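Local coordinates for protein CurD (Moorea producens 3L, PDB 5KP7) that probably acts as a hydroxymethylglutaryl-CoA synthase-type enzyme of the thiolase superfamily, joining acyl groups and taking a substrate arm carried on 4'-phosphopantetheine, at residues V222-R227 against L241-D246. The protein carries 3 engineered substitutions. Residues are numbered along the deposited sequence; the frame is centred on the assembly and turned at random.
Sequences VMDTCR and LLSYLD. With PNS (4'-phosphopantetheine), chain E.
S243 is where the helix comes closest to segment 222-227, and it touches two side chains there. V222 reaches it with one methyl, CG1 lying 4.0 Å from S243 OG, and D224 brings its carboxylate oxygen OD2 to 4.2 Å from S243 CB. No direct hydrogen bond links the two segments. Instead, polar groups around them do the joining: with chi1 at -178°, S243 sends OG toward V222 and to the hydroxyls of Y220 and Y350, to which it is hydrogen-bonded, and D224 OD2 shares the Y350 hydroxyl while also bonding to S240 OG and S352 OG. With D224 OD1 bonded to G353 N, both oxygens of this buried carboxylate have partners, which should fix its rotation. S240 belongs to the phosphopantetheine site, so D224 is a second-shell residue behind it. On the helix, L241 and Y244 line the pocket itself: S44, the sulfur ending the phosphopantetheine arm, sits 3.8 Å from Y244 CB, and its neighbour C43 is 3.8 Å from L241 N; a chain of another protein also holds the arm. The contact thus lies behind the sulfur end of the pocket. Helix 237-258 carries S243, with helix 278-293 packed on L241, Y244 and L245; residues 220-224 lead from strand 208-219 into strand 225-226, which pairs antiparallel with 234-235 just before that helix begins.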
loop_
_atom_site.group_PDB
_atom_site.type_symbol
_atom_site.label_atom_id
_atom_site.label_comp_id
_atom_site.label_asym_id
_atom_site.label_seq_id
_atom_site.Cartn_x
_atom_site.Cartn_y
_atom_site.Cartn_z
ATOM N N VAL A 222 -7.966 11.989 -11.912
ATOM C CA VAL A 222 -7.881 10.875 -12.882
ATOM C C VAL A 222 -8.766 9.723 -12.393
ATOM O O VAL A 222 -8.816 9.454 -11.188
ATOM C CB VAL A 222 -6.420 10.439 -13.086
ATOM C CG1 VAL A 222 -5.775 9.986 -11.790
ATOM C CG2 VAL A 222 -6.278 9.348 -14.172
ATOM N N MET A 223 -9.447 9.054 -13.316
ATOM C CA MET A 223 -10.308 7.923 -12.939
ATOM C C MET A 223 -9.591 6.595 -13.049
ATOM O O MET A 223 -10.055 5.673 -13.736
ATOM C CB MET A 223 -11.578 7.942 -13.812
ATOM C CG MET A 223 -12.473 9.112 -13.478
ATOM S SD MET A 223 -13.179 9.107 -11.841
ATOM C CE MET A 223 -14.171 7.614 -11.845
ATOM N N ASP A 224 -8.462 6.465 -12.355
ATOM C CA ASP A 224 -7.698 5.237 -12.435
ATOM C C ASP A 224 -8.319 4.111 -11.650
ATOM O O ASP A 224 -8.569 3.020 -12.193
ATOM C CB ASP A 224 -6.215 5.427 -12.132
ATOM C CG ASP A 224 -5.905 5.986 -10.768
ATOM O OD1 ASP A 224 -6.642 6.851 -10.239
ATOM O OD2 ASP A 224 -4.816 5.601 -10.265
ATOM N N THR A 225 -8.592 4.351 -10.395
ATOM C CA THR A 225 -9.460 3.447 -9.654
ATOM C C THR A 225 -10.246 4.311 -8.710
ATOM O O THR A 225 -9.801 5.414 -8.372
ATOM C CB THR A 225 -8.732 2.381 -8.816
ATOM O OG1 THR A 225 -8.218 2.947 -7.638
ATOM C CG2 THR A 225 -7.620 1.658 -9.549
ATOM N N CYS A 226 -11.394 3.801 -8.282
ATOM C CA CYS A 226 -12.216 4.543 -7.308
ATOM C C CYS A 226 -13.081 3.522 -6.564
ATOM O O CYS A 226 -13.014 2.325 -6.838
ATOM C CB CYS A 226 -13.058 5.604 -8.020
ATOM S SG CYS A 226 -14.180 4.925 -9.226
ATOM N N ARG A 227 -13.832 4.002 -5.570
ATOM C CA ARG A 227 -14.679 3.164 -4.732
ATOM C C ARG A 227 -16.026 3.847 -4.618
ATOM O O ARG A 227 -16.389 4.433 -3.573
ATOM C CB ARG A 227 -14.045 2.984 -3.366
ATOM C CG ARG A 227 -12.766 2.179 -3.389
ATOM C CD ARG A 227 -12.209 2.118 -1.974
ATOM N NE ARG A 227 -10.916 1.454 -1.938
ATOM C CZ ARG A 227 -10.751 0.145 -1.923
ATOM N NH1 ARG A 227 -11.795 -0.666 -1.960
ATOM N NH2 ARG A 227 -9.516 -0.356 -1.893
ATOM N N LEU A 241 -1.494 1.999 -13.121
ATOM C CA LEU A 241 -0.030 1.798 -13.140
ATOM C C LEU A 241 0.695 2.947 -13.854
ATOM O O LEU A 241 1.686 3.465 -13.369
ATOM C CB LEU A 241 0.298 0.447 -13.770
ATOM C CG LEU A 241 1.784 0.106 -13.843
ATOM C CD1 LEU A 241 2.511 0.424 -12.558
ATOM C CD2 LEU A 241 1.933 -1.359 -14.239
ATOM N N LEU A 242 0.176 3.362 -15.011
ATOM C CA LEU A 242 0.780 4.500 -15.717
ATOM C C LEU A 242 0.745 5.794 -14.890
ATOM O O LEU A 242 1.694 6.569 -14.899
ATOM C CB LEU A 242 0.132 4.700 -17.105
ATOM C CG LEU A 242 0.254 3.495 -18.041
ATOM C CD1 LEU A 242 -0.722 3.607 -19.220
ATOM C CD2 LEU A 242 1.661 3.290 -18.540
ATOM N N SER A 243 -0.352 6.014 -14.171
ATOM C CA SER A 243 -0.489 7.181 -13.333
ATOM C C SER A 243 0.494 7.144 -12.128
ATOM O O SER A 243 1.142 8.137 -11.806
ATOM C CB SER A 243 -1.942 7.292 -12.848
ATOM O OG SER A 243 -2.126 8.455 -12.067
ATOM N N TYR A 244 0.617 5.977 -11.505
ATOM C CA TYR A 244 1.615 5.749 -10.449
ATOM C C TYR A 244 3.024 6.111 -10.945
ATOM O O TYR A 244 3.787 6.801 -10.267
ATOM C CB TYR A 244 1.562 4.302 -10.013
ATOM C CG TYR A 244 2.488 3.880 -8.869
ATOM C CD1 TYR A 244 3.850 3.748 -9.053
ATOM C CD2 TYR A 244 1.981 3.547 -7.626
ATOM C CE1 TYR A 244 4.673 3.323 -8.030
ATOM C CE2 TYR A 244 2.812 3.127 -6.582
ATOM C CZ TYR A 244 4.162 3.013 -6.804
ATOM O OH TYR A 244 5.009 2.583 -5.810
ATOM N N LEU A 245 3.373 5.633 -12.136
ATOM C CA LEU A 245 4.686 5.913 -12.710
ATOM C C LEU A 245 4.903 7.398 -12.992
ATOM O O LEU A 245 5.963 7.934 -12.679
ATOM C CB LEU A 245 4.878 5.090 -13.992
ATOM C CG LEU A 245 5.029 3.586 -13.761
ATOM C CD1 LEU A 245 4.782 2.793 -15.039
ATOM C CD2 LEU A 245 6.395 3.278 -13.213
ATOM N N ASP A 246 3.894 8.062 -13.549
ATOM C CA ASP A 246 3.933 9.514 -13.746
ATOM C C ASP A 246 4.153 10.250 -12.410
ATOM O O ASP A 246 4.952 11.154 -12.331
ATOM C CB ASP A 246 2.681 10.055 -14.418
ATOM C CG ASP A 246 2.596 9.773 -15.911
ATOM O OD1 ASP A 246 3.644 9.491 -16.561
ATOM O OD2 ASP A 246 1.463 9.904 -16.455
HETATM O O23 PNS E . -0.595 -8.900 -14.213
HETATM P P24 PNS E . -1.842 -8.062 -14.368
HETATM O O26 PNS E . -2.907 -8.488 -15.355
HETATM O O27 PNS E . -2.629 -7.971 -12.947
HETATM C C28 PNS E . -1.956 -7.666 -11.733
HETATM C C29 PNS E . -2.529 -8.466 -10.562
HETATM C C30 PNS E . -2.025 -8.022 -9.197
HETATM C C31 PNS E . -3.276 -9.782 -10.893
HETATM C C32 PNS E . -3.973 -7.751 -10.431
HETATM O O33 PNS E . -4.779 -8.312 -9.358
HETATM C C34 PNS E . -4.077 -6.254 -10.217
HETATM O O35 PNS E . -4.004 -5.482 -11.168
HETATM N N36 PNS E . -4.155 -5.842 -8.952
HETATM C C37 PNS E . -3.756 -4.511 -8.553
HETATM C C38 PNS E . -4.809 -3.447 -8.730
HETATM C C39 PNS E . -4.132 -2.191 -8.235
HETATM O O40 PNS E . -4.242 -1.868 -7.058
HETATM N N41 PNS E . -3.403 -1.517 -9.130
HETATM C C42 PNS E . -2.709 -0.310 -8.739
HETATM C C43 PNS E . -1.711 0.153 -9.779
HETATM S S44 PNS E . -1.051 1.702 -9.137
#